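Local structure of possible flavin reductase (Haemophilus somnus 129PT, 2R0X) at residues V19-H31 with A97-L109. The protein probably binds FMN and may reduce riboflavin with NADPH. Numbering follows the deposited sequence. Where two conformers were deposited one is given.
Sequences VHIVTTSGETGQH and ASWTTLTTGSPML. With ACT (acetate ion), chain F.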
ATOM      1  N   VAL A  19       6.392  -0.495   7.077  1.00  5.77           N
ATOM      2  CA  VAL A  19       5.886  -1.326   8.136  1.00  5.15           C
ATOM      3  C   VAL A  19       5.219  -0.446   9.164  1.00  5.30           C
ATOM      4  O   VAL A  19       5.735   0.585   9.558  1.00  5.62           O
ATOM      5  CB  VAL A  19       7.016  -2.133   8.797  1.00  6.03           C
ATOM      6  CG1 VAL A  19       6.442  -3.099   9.840  1.00  7.41           C
ATOM      7  CG2 VAL A  19       7.838  -2.919   7.771  1.00  8.71           C
ATOM      8  N   HIS A  20       4.038  -0.844   9.594  1.00  5.66           N
ATOM      9  CA  HIS A  20       3.218  -0.068  10.515  1.00  5.71           C
ATOM     10  C   HIS A  20       2.727  -0.970  11.636  1.00  5.36           C
ATOM     11  O   HIS A  20       2.560  -2.201  11.463  1.00  6.94           O
ATOM     12  CB  HIS A  20       1.987   0.488   9.792  1.00  5.77           C
ATOM     13  CG  HIS A  20       2.250   1.040   8.462  1.00  5.33           C
ATOM     14  ND1 HIS A  20       2.573   2.359   8.257  1.00  6.45           N
ATOM     15  CD2 HIS A  20       2.273   0.414   7.268  1.00  6.16           C
ATOM     16  CE1 HIS A  20       2.815   2.506   6.968  1.00  6.75           C
ATOM     17  NE2 HIS A  20       2.640   1.344   6.345  1.00  6.90           N
ATOM     18  N   ILE A  21       2.442  -0.385  12.800  1.00  4.83           N
ATOM     19  CA  ILE A  21       1.703  -1.058  13.844  1.00  5.55           C
ATOM     20  C   ILE A  21       0.367  -0.316  13.965  1.00  4.64           C
ATOM     21  O   ILE A  21       0.342   0.918  14.185  1.00  5.36           O
ATOM     22  CB  ILE A  21       2.453  -1.137  15.164  1.00  6.48           C
ATOM     23  CG1 ILE A  21       3.666  -2.052  14.999  1.00  6.52           C
ATOM     24  CG2 ILE A  21       1.525  -1.687  16.257  1.00  6.65           C
ATOM     25  CD1 ILE A  21       4.635  -2.040  16.192  1.00  7.94           C
ATOM     26  N   VAL A  22      -0.721  -1.019  13.695  1.00  4.73           N
ATOM     27  CA  VAL A  22      -2.058  -0.441  13.641  1.00  5.02           C
ATOM     28  C   VAL A  22      -2.725  -0.769  14.955  1.00  5.26           C
ATOM     29  O   VAL A  22      -2.836  -1.928  15.314  1.00  6.56           O
ATOM     30  CB  VAL A  22      -2.817  -1.020  12.450  1.00  6.38           C
ATOM     31  CG1 VAL A  22      -4.278  -0.494  12.439  1.00  7.56           C
ATOM     32  CG2 VAL A  22      -2.066  -0.666  11.125  1.00  7.36           C
ATOM     33  N   THR A  23      -3.222   0.247  15.663  1.00  5.61           N
ATOM     34  CA  THR A  23      -3.741   0.043  17.012  1.00  5.65           C
ATOM     35  C   THR A  23      -5.134   0.645  17.141  1.00  6.38           C
ATOM     36  O   THR A  23      -5.569   1.465  16.364  1.00  6.80           O
ATOM     37  CB  THR A  23      -2.843   0.744  18.029  1.00  6.32           C
ATOM     38  OG1 THR A  23      -2.869   2.131  17.778  1.00  7.46           O
ATOM     39  CG2 THR A  23      -1.404   0.214  17.975  1.00  6.91           C
ATOM     40  N   THR A  24      -5.808   0.213  18.204  1.00  6.71           N
ATOM     41  CA  THR A  24      -7.089   0.759  18.608  1.00  7.69           C
ATOM     42  C   THR A  24      -7.186   0.576  20.131  1.00  8.80           C
ATOM     43  O   THR A  24      -6.402  -0.144  20.754  1.00  9.98           O
ATOM     44  CB  THR A  24      -8.279   0.119  17.848  1.00  7.74           C
ATOM     45  OG1 THR A  24      -9.457   0.896  18.058  1.00  9.91           O
ATOM     46  CG2 THR A  24      -8.540  -1.327  18.272  1.00  8.71           C
ATOM     47  N   SER A  25      -8.201   1.224  20.700  0.50 13.12           N
ATOM     48  CA  SER A  25      -8.414   1.298  22.143  0.50 17.44           C
ATOM     49  C   SER A  25      -9.710   0.666  22.564  0.50 21.60           C
ATOM     50  O   SER A  25     -10.732   0.880  21.898  0.50 20.37           O
ATOM     51  CB  SER A  25      -8.603   2.746  22.511  0.50 18.29           C
ATOM     52  OG  SER A  25      -9.915   3.102  22.096  0.50 21.03           O
ATOM     53  N   GLY A  26      -9.726   0.106  23.773  1.00 26.22           N
ATOM     54  CA  GLY A  26     -10.846  -0.693  24.172  1.00 32.39           C
ATOM     55  C   GLY A  26     -10.929  -0.654  25.676  1.00 36.59           C
ATOM     56  O   GLY A  26     -10.069  -0.075  26.357  1.00 37.18           O
ATOM     57  N   GLU A  27     -12.008  -1.248  26.159  0.50 39.63           N
ATOM     58  CA  GLU A  27     -12.184  -1.600  27.554  0.50 41.14           C
ATOM     59  C   GLU A  27     -11.412  -2.889  27.758  0.50 41.69           C
ATOM     60  O   GLU A  27     -10.674  -3.021  28.746  0.50 42.33           O
ATOM     61  CB  GLU A  27     -13.662  -1.800  27.841  0.50 41.52           C
ATOM     62  CG  GLU A  27     -14.048  -1.832  29.315  0.50 41.35           C
ATOM     63  CD  GLU A  27     -15.495  -1.423  29.512  0.50 40.71           C
ATOM     64  OE1 GLU A  27     -15.927  -0.505  28.794  0.50 39.11           O
ATOM     65  OE2 GLU A  27     -16.194  -2.002  30.374  0.50 40.89           O
ATOM     66  N   THR A  28     -11.500  -3.797  26.772  1.00 40.77           N
ATOM     67  CA  THR A  28     -10.604  -4.940  26.725  1.00 39.63           C
ATOM     68  C   THR A  28      -9.160  -4.403  26.808  1.00 37.92           C
ATOM     69  O   THR A  28      -8.222  -5.159  27.058  1.00 38.58           O
ATOM     70  CB  THR A  28     -10.756  -5.761  25.431  1.00 38.41           C
ATOM     71  N   GLY A  29      -8.991  -3.099  26.581  1.00 34.80           N
ATOM     72  CA  GLY A  29      -7.708  -2.405  26.751  1.00 31.51           C
ATOM     73  C   GLY A  29      -7.168  -2.079  25.373  1.00 26.50           C
ATOM     74  O   GLY A  29      -7.978  -1.887  24.424  1.00 25.21           O
ATOM     75  N   GLN A  30      -5.828  -2.023  25.237  1.00 21.95           N
ATOM     76  CA  GLN A  30      -5.186  -1.727  23.935  1.00 16.29           C
ATOM     77  C   GLN A  30      -5.065  -2.962  23.020  1.00 12.22           C
ATOM     78  O   GLN A  30      -4.881  -4.081  23.488  1.00 12.36           O
ATOM     79  CB  GLN A  30      -3.787  -1.128  24.129  1.00 16.97           C
ATOM     80  CG  GLN A  30      -3.681   0.070  25.107  1.00 18.38           C
ATOM     81  CD  GLN A  30      -2.219   0.361  25.638  1.00 21.34           C
ATOM     82  OE1 GLN A  30      -1.688   1.491  25.509  1.00 25.79           O
ATOM     83  NE2 GLN A  30      -1.600  -0.644  26.264  1.00 24.09           N
ATOM     84  N   HIS A  31      -5.172  -2.729  21.714  1.00 10.05           N
ATOM     85  CA  HIS A  31      -5.112  -3.812  20.721  1.00  7.75           C
ATOM     86  C   HIS A  31      -4.308  -3.297  19.551  1.00  7.44           C
ATOM     87  O   HIS A  31      -4.435  -2.145  19.174  1.00  7.93           O
ATOM     88  CB  HIS A  31      -6.507  -4.222  20.248  1.00  9.04           C
ATOM     89  CG  HIS A  31      -7.385  -4.600  21.379  1.00 11.47           C
ATOM     90  ND1 HIS A  31      -7.365  -5.844  21.957  1.00 13.68           N
ATOM     91  CD2 HIS A  31      -8.249  -3.862  22.105  1.00 14.28           C
ATOM     92  CE1 HIS A  31      -8.222  -5.878  22.962  1.00 15.38           C
ATOM     93  NE2 HIS A  31      -8.778  -4.684  23.069  1.00 16.14           N
ATOM     94  N   ALA A  97       6.999  -0.772  24.339  1.00  9.26           N
ATOM     95  CA  ALA A  97       7.184   0.611  23.836  1.00  9.79           C
ATOM     96  C   ALA A  97       6.421   1.569  24.706  1.00  9.92           C
ATOM     97  O   ALA A  97       5.821   1.142  25.710  1.00 11.34           O
ATOM     98  CB  ALA A  97       6.690   0.713  22.363  1.00  9.83           C
ATOM     99  N   SER A  98       6.451   2.852  24.364  1.00  7.65           N
ATOM    100  CA  SER A  98       5.710   3.873  25.114  1.00  7.51           C
ATOM    101  C   SER A  98       4.618   4.400  24.230  1.00  6.66           C
ATOM    102  O   SER A  98       4.819   4.580  23.024  1.00  6.71           O
ATOM    103  CB  SER A  98       6.649   4.991  25.540  1.00  8.52           C
ATOM    104  OG  SER A  98       5.980   5.982  26.302  1.00 12.08           O
ATOM    105  N   TRP A  99       3.446   4.655  24.813  1.00  6.22           N
ATOM    106  CA  TRP A  99       2.257   4.990  24.063  1.00  7.41           C
ATOM    107  C   TRP A  99       1.549   6.190  24.700  1.00  7.01           C
ATOM    108  O   TRP A  99       1.491   6.334  25.919  1.00  8.46           O
ATOM    109  CB  TRP A  99       1.269   3.814  24.032  1.00  7.56           C
ATOM    110  CG  TRP A  99       1.914   2.552  23.574  1.00  7.22           C
ATOM    111  CD1 TRP A  99       2.630   1.677  24.347  1.00  8.31           C
ATOM    112  CD2 TRP A  99       1.941   2.025  22.245  1.00  6.82           C
ATOM    113  NE1 TRP A  99       3.107   0.636  23.606  1.00  8.24           N
ATOM    114  CE2 TRP A  99       2.712   0.830  22.297  1.00  8.35           C
ATOM    115  CE3 TRP A  99       1.384   2.421  21.023  1.00  7.35           C
ATOM    116  CZ2 TRP A  99       2.911   0.050  21.190  1.00  8.28           C
ATOM    117  CZ3 TRP A  99       1.591   1.627  19.923  1.00  8.56           C
ATOM    118  CH2 TRP A  99       2.347   0.470  20.001  1.00  8.43           C
ATOM    119  N   THR A 100       0.903   6.979  23.840  0.50  7.79           N
ATOM    120  CA  THR A 100       0.004   8.045  24.299  0.50  7.06           C
ATOM    121  C   THR A 100      -1.253   8.044  23.429  0.50  7.88           C
ATOM    122  O   THR A 100      -1.615   6.993  22.882  0.50  7.36           O
ATOM    123  CB  THR A 100       0.706   9.414  24.308  0.50  8.04           C
ATOM    124  OG1 THR A 100      -0.141  10.367  24.954  0.50  8.88           O
ATOM    125  CG2 THR A 100       1.021   9.902  22.915  0.50  8.37           C
ATOM    126  N   THR A 101      -1.958   9.162  23.356  1.00  9.14           N
ATOM    127  CA  THR A 101      -3.114   9.264  22.479  1.00  9.02           C
ATOM    128  C   THR A 101      -3.094  10.603  21.801  1.00 10.19           C
ATOM    129  O   THR A 101      -2.430  11.539  22.259  1.00 11.49           O
ATOM    130  CB  THR A 101      -4.482   9.051  23.216  1.00 10.11           C
ATOM    131  OG1 THR A 101      -4.742  10.095  24.145  1.00 13.03           O
ATOM    132  CG2 THR A 101      -4.617   7.696  23.888  1.00 10.28           C
ATOM    133  N   LEU A 102      -3.800  10.699  20.681  1.00  9.60           N
ATOM    134  CA  LEU A 102      -4.015  11.942  19.963  1.00  9.09           C
ATOM    135  C   LEU A 102      -5.478  12.345  20.156  1.00  9.86           C
ATOM    136  O   LEU A 102      -5.790  12.991  21.135  1.00 12.06           O
ATOM    137  CB  LEU A 102      -3.568  11.850  18.496  1.00  8.82           C
ATOM    138  CG  LEU A 102      -2.064  11.825  18.243  1.00  9.04           C
ATOM    139  CD1 LEU A 102      -1.782  11.570  16.724  1.00 11.17           C
ATOM    140  CD2 LEU A 102      -1.398  13.108  18.692  1.00 11.52           C
ATOM    141  N   THR A 103      -6.348  11.976  19.234  0.50  8.30           N
ATOM    142  CA  THR A 103      -7.748  12.334  19.265  0.50  8.28           C
ATOM    143  C   THR A 103      -8.701  11.168  19.535  0.50  8.57           C
ATOM    144  O   THR A 103      -9.670  11.315  20.305  0.50  9.64           O
ATOM    145  CB  THR A 103      -8.133  13.075  17.954  0.50  8.95           C
ATOM    146  OG1 THR A 103      -7.363  14.284  17.800  0.50  9.63           O
ATOM    147  CG2 THR A 103      -9.597  13.471  18.035  0.50  8.68           C
ATOM    148  N   THR A 104      -8.464  10.023  18.905  1.00  7.34           N
ATOM    149  CA  THR A 104      -9.426   8.918  18.989  1.00  7.78           C
ATOM    150  C   THR A 104      -9.330   8.045  20.231  1.00  7.65           C
ATOM    151  O   THR A 104     -10.225   7.268  20.497  1.00  9.51           O
ATOM    152  CB  THR A 104      -9.370   8.014  17.780  1.00  7.54           C
ATOM    153  OG1 THR A 104      -8.185   7.231  17.839  1.00  6.97           O
ATOM    154  CG2 THR A 104      -9.515   8.765  16.458  1.00  7.80           C
ATOM    155  N   GLY A 105      -8.217   8.137  20.952  1.00  8.07           N
ATOM    156  CA  GLY A 105      -7.921   7.185  21.984  1.00  7.99           C
ATOM    157  C   GLY A 105      -7.149   5.966  21.520  1.00  7.66           C
ATOM    158  O   GLY A 105      -6.609   5.224  22.362  1.00  9.37           O
ATOM    159  N   SER A 106      -7.024   5.778  20.206  1.00  7.33           N
ATOM    160  CA  SER A 106      -6.186   4.706  19.700  1.00  6.14           C
ATOM    161  C   SER A 106      -4.737   4.973  20.147  1.00  7.08           C
ATOM    162  O   SER A 106      -4.265   6.126  20.085  1.00  7.15           O
ATOM    163  CB  SER A 106      -6.239   4.653  18.173  1.00  6.54           C
ATOM    164  OG  SER A 106      -7.554   4.410  17.742  1.00  7.70           O
ATOM    165  N   PRO A 107      -4.002   3.958  20.595  1.00  7.04           N
ATOM    166  CA  PRO A 107      -2.658   4.202  21.126  1.00  7.27           C
ATOM    167  C   PRO A 107      -1.666   4.703  20.071  1.00  6.22           C
ATOM    168  O   PRO A 107      -1.493   4.095  19.012  1.00  7.29           O
ATOM    169  CB  PRO A 107      -2.242   2.836  21.643  1.00 10.10           C
ATOM    170  CG  PRO A 107      -3.471   2.093  21.846  1.00 10.45           C
ATOM    171  CD  PRO A 107      -4.467   2.611  20.895  1.00  7.64           C
HETATM  172  N   MSE A 108      -1.038   5.839  20.381  1.00  6.13           N
HETATM  173  CA  MSE A 108      -0.005   6.443  19.583  1.00  7.07           C
HETATM  174  C   MSE A 108       1.349   5.973  20.026  1.00  6.34           C
HETATM  175  O   MSE A 108       1.732   6.172  21.178  1.00  7.02           O
HETATM  176  CB  MSE A 108      -0.042   7.954  19.701  1.00  7.59           C
HETATM  177  CG  MSE A 108       0.760   8.659  18.643  1.00 10.93           C
HETATM  178 SE   MSE A 108       1.249  10.475  18.962  0.75  8.74          SE
HETATM  179  CE  MSE A 108       3.068  10.220  19.465  1.00 14.77           C
ATOM    180  N   LEU A 109       2.099   5.351  19.124  1.00  5.88           N
ATOM    181  CA  LEU A 109       3.419   4.859  19.420  1.00  5.77           C
ATOM    182  C   LEU A 109       4.383   6.044  19.466  1.00  6.27           C
ATOM    183  O   LEU A 109       4.580   6.763  18.483  1.00  7.25           O
ATOM    184  CB  LEU A 109       3.855   3.900  18.290  1.00  6.43           C
ATOM    185  CG  LEU A 109       5.300   3.354  18.382  1.00  6.15           C
ATOM    186  CD1 LEU A 109       5.535   2.646  19.690  1.00  8.02           C
ATOM    187  CD2 LEU A 109       5.553   2.444  17.213  1.00  7.92           C
TER
HETATM  188  C   ACT F 162     -12.648  -4.057  23.268  1.00 25.14           C
HETATM  189  O   ACT F 162     -12.869  -5.255  23.277  1.00 28.33           O
HETATM  190  OXT ACT F 162     -11.521  -3.777  23.674  1.00 28.00           O
HETATM  191  CH3 ACT F 162     -13.716  -3.035  22.997  1.00 23.67           C
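Thr-23 and Pro-107 carry the one hydrogen bond between residues 19-31 and 97-109. Thr-23 OG1 donates to Pro-107 O over 2.7 Å. It meets a lone pair in the carbonyl plane, at a C=O...donor angle of 133°. With chi1 at 63°, OG1 sits between the backbone N and the carbonyl carbon of Thr-23, and CG2 is turned to the indole. CG2 lies 3.8 Å from CZ3 of Trp-99, at a slant to the ring. Ile-21 comes to the edge of the same ring, with CG2 4.4 Å from CH2. Leu-109 CD1, of the same hairpin, lies over one face of the indole, offset toward its rim. NE1 is hydrogen-bonded to Phe-94 O. The family fold is a split barrel. Here the small hairpin 99-109, apart from the main sheet, packs on strand 17-25 and the start of strand 30-43. Trp-99 comes from its strand, Ser-106 and Pro-107 from the end of its loop. Pro-107 CD lies 3.4 Å from Thr-24 O, and its CG lies 3.8 Å from Gln-30 CG. The Gln-30 chain is extended beyond CG, which carries OE1 to 4.0 Å from Trp-99 CB. The amide and indole planes are 70° apart. Thr-104 OG1 accepts from Ser-106 N and Ser-106 OG. The first bond makes an ST turn, and the same hydroxyl is also hydrogen-bonded to Asp-117 OD1. Ser-106 CB packs 3.7 Å from Thr-23 O.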